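Local coordinates for pheromone cOB1/lipoprotein, YaeC family (PDB 4EF1), which probably binds methionine as the lipid-attached substrate-binding protein of an uptake transporter, and whose precursor also carries the sex pheromone cOB1, at residues 77-81 against 221-225; 94-98 against 120-126; 99-105 against 147-153. All coordinates share one frame; numbering follows the deposited sequence. Where two conformers were deposited one is given.

Interaction 1 (77-81 against 221-225); sequences NAGAI and VKVLR
Ile81 and Leu224 make the tight part of this contact, their side chains meeting at about a right angle. The CG2 branch of Ile81 lies 3.9 Å from Leu224 CB. Its other arm is directed by chi1 of -54°, which sets CG1 anti to the carbonyl carbon; CD1 at the end of that arm comes 4.0 Å from Val221 CG1 and just as near to Leu224 CD1. Ile205 of strand 203-208 touches both Ile81 and Leu224, and Ile18 of helix 12-28 also packs on Leu224, so this apolar cluster continues beyond the two segments. The arrangement is a helix laid on a beta sheet, as in the alpha/beta lobes of periplasmic binding proteins: strand 77-81 and helix 221-225 run nearly parallel, 12° apart, with axes 8.9 Å from each other at closest approach. The more solvent-accessible side is polar, and its main residue, Arg225, is only partly buried. Its chain, extended from CG to NE, delivers the guanidinium side-on to the strand, where one carbonyl oxygen receives two bonds: Ala80 O lies 2.9 Å from Arg225 NE and 2.8 Å from Arg225 NH2. Ala80 O sits close to the guanidinium plane, at its edge, but both bonds are bent, with N-H...O angles near 145°. Val221 CG1 sits over one face of the same group, offset toward its rim. Gly79 brings its CA to 3.6 Å from Arg225 NH2. Farther along, a water donates to Ile81 O and, at 2.7 Å, to Leu224 O, bridging strand and helix.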
loop_
_atom_site.group_PDB
_atom_site.type_symbol
_atom_site.label_atom_id
_atom_site.label_comp_id
_atom_site.label_asym_id
_atom_site.label_seq_id
_atom_site.Cartn_x
_atom_site.Cartn_y
_atom_site.Cartn_z
ATOM N N ASN A 77 -10.074 -12.337 0.751
ATOM C CA ASN A 77 -8.654 -12.204 0.497
ATOM C C ASN A 77 -8.126 -13.474 -0.156
ATOM O O ASN A 77 -8.042 -14.524 0.499
ATOM C CB ASN A 77 -7.969 -11.951 1.839
ATOM C CG ASN A 77 -6.481 -11.884 1.755
ATOM O OD1 ASN A 77 -5.852 -11.956 0.670
ATOM N ND2 ASN A 77 -5.887 -11.701 2.925
ATOM N N ALA A 78 -7.729 -13.362 -1.425
ATOM C CA ALA A 78 -7.157 -14.501 -2.163
ATOM C C ALA A 78 -5.658 -14.747 -1.911
ATOM O O ALA A 78 -5.112 -15.742 -2.395
ATOM C CB ALA A 78 -7.399 -14.330 -3.648
ATOM N N GLY A 79 -4.965 -13.823 -1.258
ATOM C CA GLY A 79 -3.577 -14.065 -0.853
ATOM C C GLY A 79 -2.710 -12.824 -0.971
ATOM O O GLY A 79 -2.869 -12.038 -1.878
ATOM N N ALA A 80 -1.776 -12.674 -0.032
ATOM C CA ALA A 80 -0.814 -11.567 -0.045
ATOM C C ALA A 80 0.241 -11.841 -1.118
ATOM O O ALA A 80 0.743 -12.983 -1.247
ATOM C CB ALA A 80 -0.133 -11.449 1.294
ATOM N N ILE A 81 0.645 -10.784 -1.795
ATOM C CA ILE A 81 1.641 -10.862 -2.867
ATOM C C ILE A 81 2.939 -10.096 -2.566
ATOM O O ILE A 81 4.027 -10.582 -2.832
ATOM C CB ILE A 81 1.058 -10.360 -4.158
ATOM C CG1 ILE A 81 -0.235 -11.072 -4.509
ATOM C CG2 ILE A 81 2.073 -10.507 -5.298
ATOM C CD1 ILE A 81 -0.191 -12.584 -4.620
ATOM N N VAL A 221 -2.283 -16.167 -8.270
ATOM C CA VAL A 221 -1.546 -16.013 -7.011
ATOM C C VAL A 221 -0.250 -16.815 -6.996
ATOM O O VAL A 221 0.755 -16.329 -6.511
ATOM C CB VAL A 221 -2.432 -16.353 -5.762
ATOM C CG1 VAL A 221 -1.604 -16.318 -4.468
ATOM C CG2 VAL A 221 -3.596 -15.384 -5.679
ATOM N N LYS A 222 -0.287 -18.055 -7.497
ATOM C CA LYS A 222 0.878 -18.912 -7.484
ATOM C C LYS A 222 1.955 -18.319 -8.405
ATOM O O LYS A 222 3.123 -18.315 -8.030
ATOM C CB LYS A 222 0.568 -20.345 -7.925
ATOM C CG LYS A 222 1.778 -21.298 -7.814
ATOM C CD LYS A 222 1.428 -22.687 -8.310
ATOM C CE LYS A 222 2.546 -23.681 -8.160
ATOM N NZ LYS A 222 2.158 -25.058 -8.556
ATOM N N VAL A 223 1.544 -17.826 -9.584
ATOM C CA VAL A 223 2.517 -17.269 -10.577
ATOM C C VAL A 223 3.126 -16.002 -9.990
ATOM O O VAL A 223 4.368 -15.832 -9.989
ATOM C CB VAL A 223 1.861 -17.017 -11.943
ATOM C CG1 VAL A 223 2.737 -16.112 -12.796
ATOM C CG2 VAL A 223 1.542 -18.327 -12.630
ATOM N N LEU A 224 2.297 -15.167 -9.370
ATOM C CA LEU A 224 2.777 -13.955 -8.709
ATOM C C LEU A 224 3.769 -14.192 -7.552
ATOM O O LEU A 224 4.637 -13.347 -7.307
ATOM C CB LEU A 224 1.614 -13.095 -8.230
ATOM C CG LEU A 224 0.791 -12.373 -9.266
ATOM C CD1 LEU A 224 -0.419 -11.762 -8.574
ATOM C CD2 LEU A 224 1.652 -11.339 -10.021
ATOM N N ARG A 225 3.656 -15.337 -6.873
ATOM C CA ARG A 225 4.599 -15.725 -5.812
ATOM C C ARG A 225 5.750 -16.602 -6.284
ATOM O O ARG A 225 6.664 -16.920 -5.488
ATOM C CB ARG A 225 3.846 -16.476 -4.707
ATOM C CG ARG A 225 2.835 -15.622 -3.992
ATOM C CD ARG A 225 2.020 -16.493 -3.076
ATOM N NE ARG A 225 1.269 -15.728 -2.097
ATOM C CZ ARG A 225 0.312 -16.234 -1.308
ATOM N NH1 ARG A 225 -0.057 -17.520 -1.374
ATOM N NH2 ARG A 225 -0.288 -15.452 -0.418
HETATM O O HOH W 1 5.353 -12.306 -4.914
#

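Interaction 2 (94-98 against 120-126); sequences KSLQE and ILEDAGL
Leu96 supplies most of the apolar contact, pointing from its loop into the last turn of helix 114-123 and the residues that follow. Both of its methyls touch Leu121 CD2. CD1 also lies 3.7 Å from Ala124 CB and, more loosely, 4.2 Å from Ile120 CG2, while CD2 meets Leu121 CD2 at 4.0 Å where the two leucine side chains cross at about a right angle. Nearer the backbone, Leu96 CB packs 3.9 Å from Leu126 CD1. Leu88 of strand 87-89 and Ala193 of strand 193-194 also touch Leu96, so the buried cluster is shared with neighbouring strands.

Polar contact across the segments is slight. Gln97 bends at chi2 (-56°), which carries its amide back over Leu126: OE1 is 4.0 Å from Leu126 CD2, and NE2 offers a weak hydrogen bond to Ala124 O, 3.4 Å long with an N-H...O angle of 130°. Gln97 is itself exposed, which places this polar contact at the edge of the apolar one.

Local bonds shape both partners. In the loop, Ser95 OG accepts from Gln97 N at 2.9 Å, an ST turn that introduces the helical backbone angles of 96-98. On the other side, Gly125 has a positive phi of 80°; Leu126 N bonds to Leu121 O at 2.9 Å and Gly125 N to Glu122 O. The helix therefore finishes in a Schellman motif, in which Leu126 closes the 6→1 bond and turns its side chain to Leu96.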
loop_
_atom_site.group_PDB
_atom_site.type_symbol
_atom_site.label_atom_id
_atom_site.label_comp_id
_atom_site.label_asym_id
_atom_site.label_seq_id
_atom_site.Cartn_x
_atom_site.Cartn_y
_atom_site.Cartn_z
ATOM N N LYS A 94 15.945 16.871 5.807
ATOM C CA LYS A 94 16.536 15.593 5.339
ATOM C C LYS A 94 16.645 14.493 6.401
ATOM O O LYS A 94 17.095 13.369 6.098
ATOM C CB LYS A 94 17.880 15.825 4.650
ATOM C CG LYS A 94 17.823 16.818 3.505
ATOM C CD LYS A 94 17.192 16.255 2.238
ATOM C CE LYS A 94 16.403 17.351 1.519
ATOM N NZ LYS A 94 15.930 17.002 0.143
ATOM N N SER A 95 16.264 14.824 7.633
ATOM C CA SER A 95 16.173 13.844 8.719
ATOM C C SER A 95 15.063 14.255 9.638
ATOM O O SER A 95 14.797 15.460 9.796
ATOM C CB SER A 95 17.445 13.769 9.579
ATOM O OG SER A 95 17.137 13.244 10.887
ATOM N N LEU A 96 14.456 13.271 10.279
ATOM C CA LEU A 96 13.398 13.550 11.258
ATOM C C LEU A 96 13.908 14.435 12.386
ATOM O O LEU A 96 13.198 15.321 12.825
ATOM C CB LEU A 96 12.793 12.263 11.832
ATOM C CG LEU A 96 11.856 11.447 10.933
ATOM C CD1 LEU A 96 11.423 10.101 11.475
ATOM C CD2 LEU A 96 10.634 12.229 10.558
ATOM N N GLN A 97 15.164 14.238 12.820
ATOM C CA GLN A 97 15.722 14.994 13.963
ATOM C C GLN A 97 15.853 16.508 13.711
ATOM O O GLN A 97 15.803 17.309 14.664
ATOM C CB GLN A 97 17.075 14.416 14.426
ATOM C CG GLN A 97 17.061 12.950 14.839
ATOM C CD GLN A 97 16.040 12.619 15.945
ATOM O OE1 GLN A 97 15.892 13.358 16.922
ATOM N NE2 GLN A 97 15.351 11.479 15.792
ATOM N N GLU A 98 15.984 16.882 12.440
ATOM C CA GLU A 98 16.035 18.285 11.986
ATOM C C GLU A 98 14.697 18.995 12.008
ATOM O O GLU A 98 14.666 20.205 11.973
ATOM C CB GLU A 98 16.535 18.384 10.525
ATOM C CG GLU A 98 18.028 18.189 10.316
ATOM C CD GLU A 98 18.402 18.084 8.838
ATOM O OE1 GLU A 98 17.514 18.182 7.961
ATOM O OE2 GLU A 98 19.600 17.916 8.547
ATOM N N ILE A 120 6.721 4.634 12.526
ATOM C CA ILE A 120 7.954 5.287 12.018
ATOM C C ILE A 120 8.483 6.300 13.090
ATOM O O ILE A 120 9.629 6.255 13.476
ATOM C CB ILE A 120 7.743 5.955 10.655
ATOM C CG1 ILE A 120 7.578 4.901 9.553
ATOM C CG2 ILE A 120 8.882 6.960 10.343
ATOM C CD1 ILE A 120 7.021 5.457 8.263
ATOM N N LEU A 121 7.596 7.169 13.583
ATOM C CA LEU A 121 7.973 8.180 14.553
ATOM C C LEU A 121 8.415 7.542 15.920
ATOM O O LEU A 121 9.363 8.031 16.551
ATOM C CB LEU A 121 6.851 9.217 14.736
ATOM C CG LEU A 121 6.554 10.029 13.465
ATOM C CD1 LEU A 121 5.262 10.808 13.621
ATOM C CD2 LEU A 121 7.745 10.899 13.024
ATOM N N GLU A 122 7.747 6.448 16.328
ATOM C CA GLU A 122 8.175 5.665 17.496
ATOM C C GLU A 122 9.581 5.056 17.302
ATOM O O GLU A 122 10.441 5.175 18.188
ATOM C CB GLU A 122 7.146 4.549 17.834
ATOM C CG GLU A 122 7.479 3.753 19.087
ATOM C CD GLU A 122 6.272 3.114 19.767
ATOM O OE1 GLU A 122 5.481 2.473 19.085
ATOM O OE2 GLU A 122 6.155 3.187 20.999
ATOM N N ASP A 123 9.826 4.416 16.152
ATOM C CA ASP A 123 11.157 3.838 15.862
ATOM C C ASP A 123 12.238 4.905 15.929
ATOM O O ASP A 123 13.323 4.648 16.441
ATOM C CB ASP A 123 11.226 3.195 14.474
ATOM C CG ASP A 123 10.328 1.993 14.321
ATOM O OD1 ASP A 123 9.889 1.403 15.331
ATOM O OD2 ASP A 123 10.076 1.660 13.142
ATOM N N ALA A 124 11.919 6.111 15.455
ATOM C CA ALA A 124 12.832 7.260 15.514
ATOM C C ALA A 124 12.984 7.868 16.915
ATOM O O ALA A 124 13.764 8.796 17.100
ATOM C CB ALA A 124 12.359 8.365 14.570
ATOM N N GLY A 125 12.184 7.421 17.876
ATOM C CA GLY A 125 12.268 7.928 19.229
ATOM C C GLY A 125 11.586 9.267 19.449
ATOM O O GLY A 125 11.795 9.888 20.488
ATOM N N LEU A 126 10.723 9.682 18.524
ATOM C CA LEU A 126 10.009 11.012 18.617
ATOM C C LEU A 126 8.652 10.953 19.283
ATOM O O LEU A 126 8.177 11.969 19.749
ATOM C CB LEU A 126 9.826 11.628 17.243
ATOM C CG LEU A 126 11.154 12.013 16.547
ATOM C CD1 LEU A 126 10.857 12.525 15.154
ATOM C CD2 LEU A 126 11.890 13.039 17.413
#

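Interaction 3 (99-105 against 147-153); sequences IPDGSTI and TKKLKFN
Ile105 and Lys151 meet through the central bond of a short parallel ladder, Ile105 N to Lys151 O at 2.7 Å. Lys151 N to Ser103 O precedes it and Asn153 N to Ile105 O follows; all three are nearly straight, at 161° or more. The bridged pairs are Thr104 with Lys151 and Ile105 with Phe152. On one face, Thr104 CG2 reaches Asn153 CB at 3.7 Å and Thr104 OG1 lies against Lys151 CB. On the other, Ile105 CB packs obliquely on Phe152 CD1, and Ile105 CG1 meets Leu150 CD1.

Two lysine side chains bind backbone carbonyls ahead of the ladder. Lys151, bent at chi4 (67°), curls back until NZ bonds to Gly102 O at 2.7 Å, in the carbonyl plane on a lone pair. Lys148 NZ reaches Ile99 O at the same distance, also in the carbonyl plane, and bonds to Gln97 O as well, so one ammonium holds two carbonyls of the incoming loop. Leu150 CD2 fills in beside Ile99 CG2, 3.8 Å away.

A type II turn from Pro100 to Ser103 presents the N and O atoms of Gly102 to the other segment. Pro100 O accepts from both Ser103 N and Ser103 OG, the hydroxyl at 2.7 Å, and Gly102 provides the positive phi of 75° while its N bonds to Lys148 O. Farther out, Phe140 stacks with Phe152, and Thr104 pairs with Ala171 on the other side of its strand. The whole is the parallel pairing of edge strand 151-156 with strand 104-108 in the mixed sheet of one alpha/beta lobe, entered through a glycine-containing turn.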
loop_
_atom_site.group_PDB
_atom_site.type_symbol
_atom_site.label_atom_id
_atom_site.label_comp_id
_atom_site.label_asym_id
_atom_site.label_seq_id
_atom_site.Cartn_x
_atom_site.Cartn_y
_atom_site.Cartn_z
ATOM N N ILE A 99 13.592 18.252 12.022
ATOM C CA ILE A 99 12.239 18.846 12.013
ATOM C C ILE A 99 11.994 19.764 13.239
ATOM O O ILE A 99 12.218 19.350 14.388
ATOM C CB ILE A 99 11.146 17.730 11.879
ATOM C CG1 ILE A 99 11.174 17.132 10.472
ATOM C CG2 ILE A 99 9.758 18.214 12.166
ATOM C CD1 ILE A 99 10.322 15.894 10.284
ATOM N N PRO A 100 11.571 21.026 12.993
ATOM C CA PRO A 100 11.300 21.930 14.094
ATOM C C PRO A 100 10.159 21.478 14.971
ATOM O O PRO A 100 9.227 20.819 14.496
ATOM C CB PRO A 100 10.953 23.245 13.391
ATOM C CG PRO A 100 11.642 23.165 12.060
ATOM C CD PRO A 100 11.587 21.719 11.689
ATOM N N ASP A 101 10.196 21.870 16.233
ATOM C CA ASP A 101 9.086 21.597 17.125
ATOM C C ASP A 101 7.809 22.231 16.563
ATOM O O ASP A 101 7.849 23.302 15.938
ATOM C CB ASP A 101 9.314 22.125 18.538
ATOM C CG ASP A 101 10.367 21.333 19.330
ATOM O OD1 ASP A 101 11.066 20.449 18.750
ATOM O OD2 ASP A 101 10.460 21.627 20.545
ATOM N N GLY A 102 6.692 21.563 16.757
ATOM C CA GLY A 102 5.426 22.067 16.269
ATOM C C GLY A 102 5.176 21.964 14.786
ATOM O O GLY A 102 4.183 22.501 14.299
ATOM N N SER A 103 6.051 21.268 14.062
ATOM C CA SER A 103 5.865 21.050 12.656
ATOM C C SER A 103 4.652 20.124 12.448
ATOM O O SER A 103 4.313 19.313 13.311
ATOM C CB SER A 103 7.122 20.419 12.020
ATOM O OG SER A 103 8.239 21.293 12.056
ATOM N N THR A 104 4.025 20.271 11.288
ATOM C CA THR A 104 2.921 19.437 10.858
ATOM C C THR A 104 3.432 18.333 9.913
ATOM O O THR A 104 4.148 18.611 8.930
ATOM C CB THR A 104 1.822 20.275 10.166
ATOM O OG1 THR A 104 1.415 21.349 11.045
ATOM C CG2 THR A 104 0.593 19.395 9.732
ATOM N N ILE A 105 3.029 17.106 10.222
ATOM C CA ILE A 105 3.299 15.936 9.415
ATOM C C ILE A 105 1.992 15.648 8.685
ATOM O O ILE A 105 0.918 15.586 9.310
ATOM C CB ILE A 105 3.734 14.736 10.293
ATOM C CG1 ILE A 105 4.950 15.081 11.158
ATOM C CG2 ILE A 105 4.014 13.481 9.435
ATOM C CD1 ILE A 105 6.212 15.440 10.399
ATOM N N THR A 147 7.920 14.335 21.581
ATOM C CA THR A 147 9.093 15.141 21.937
ATOM C C THR A 147 9.146 16.473 21.181
ATOM O O THR A 147 9.429 17.511 21.771
ATOM C CB THR A 147 10.388 14.330 21.744
ATOM O OG1 THR A 147 10.299 13.131 22.533
ATOM C CG2 THR A 147 11.630 15.131 22.126
ATOM N N LYS A 148 8.853 16.435 19.888
ATOM C CA LYS A 148 8.872 17.649 19.059
ATOM C C LYS A 148 7.497 18.346 18.970
ATOM O O LYS A 148 7.351 19.290 18.233
ATOM C CB LYS A 148 9.416 17.311 17.645
ATOM C CG LYS A 148 10.889 17.024 17.632
ATOM C CD LYS A 148 11.341 16.685 16.210
ATOM C CE LYS A 148 12.841 16.657 16.102
ATOM N NZ LYS A 148 13.526 17.956 16.327
ATOM N N LYS A 149 6.505 17.885 19.733
ATOM C CA LYS A 149 5.155 18.427 19.704
ATOM C C LYS A 149 4.633 18.526 18.273
ATOM O O LYS A 149 4.073 19.527 17.864
ATOM C CB LYS A 149 5.076 19.773 20.450
ATOM C CG LYS A 149 5.484 19.646 21.933
ATOM C CD LYS A 149 6.216 20.864 22.488
ATOM C CE LYS A 149 6.432 20.843 24.011
ATOM N NZ LYS A 149 7.594 21.707 24.394
ATOM N N LEU A 150 4.789 17.430 17.541
ATOM C CA LEU A 150 4.365 17.357 16.182
ATOM C C LEU A 150 2.849 17.422 16.057
ATOM O O LEU A 150 2.094 16.948 16.936
ATOM C CB LEU A 150 4.936 16.109 15.502
ATOM C CG LEU A 150 6.436 15.997 15.351
ATOM C CD1 LEU A 150 6.793 14.647 14.721
ATOM C CD2 LEU A 150 6.998 17.154 14.532
ATOM N N LYS A 151 2.424 18.101 15.000
ATOM C CA LYS A 151 1.039 18.189 14.626
ATOM C C LYS A 151 0.823 17.261 13.462
ATOM O O LYS A 151 1.762 16.959 12.658
ATOM C CB LYS A 151 0.660 19.625 14.242
ATOM C CG LYS A 151 0.803 20.659 15.353
ATOM C CD LYS A 151 0.659 22.079 14.794
ATOM C CE LYS A 151 0.995 23.139 15.817
ATOM N NZ LYS A 151 2.433 23.144 16.198
ATOM N N PHE A 152 -0.411 16.795 13.318
ATOM C CA PHE A 152 -0.748 15.903 12.193
ATOM C C PHE A 152 -1.932 16.412 11.355
ATOM O O PHE A 152 -2.984 16.687 11.881
ATOM C CB PHE A 152 -1.026 14.493 12.720
ATOM C CG PHE A 152 0.142 13.902 13.463
ATOM C CD1 PHE A 152 1.110 13.162 12.771
ATOM C CD2 PHE A 152 0.306 14.115 14.813
ATOM C CE1 PHE A 152 2.195 12.601 13.442
ATOM C CE2 PHE A 152 1.400 13.586 15.491
ATOM C CZ PHE A 152 2.339 12.826 14.797
ATOM N N ASN A 153 -1.737 16.497 10.045
ATOM C CA ASN A 153 -2.846 16.775 9.123
ATOM C C ASN A 153 -3.147 15.502 8.330
ATOM O O ASN A 153 -2.277 15.011 7.571
ATOM C CB ASN A 153 -2.498 17.923 8.210
ATOM C CG ASN A 153 -3.629 18.318 7.274
ATOM O OD1 ASN A 153 -4.185 17.491 6.561
ATOM N ND2 ASN A 153 -3.942 19.591 7.266
#

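Overall arrangement
Interactions 2 and 3 form one continuous region, with centres 11 Å apart. Leu126 O of interaction 2 lies 3.0 Å from Thr147 N of interaction 3, and Leu121 CD1 packs on Phe152 CE1. Their segments alternate along the chain, with helix 114-123 following strand 104-108. Interaction 1 packs a helix on the six-stranded sheet, on the opposite side of the chain's centre; its centre is 34 Å from that of interaction 2 and 39 Å from that of interaction 3. The bound selenomethionine is about 11 Å from the side chain of Ile81 and about 10 Å from that of Ile120, consistent with a ligand held between two lobes.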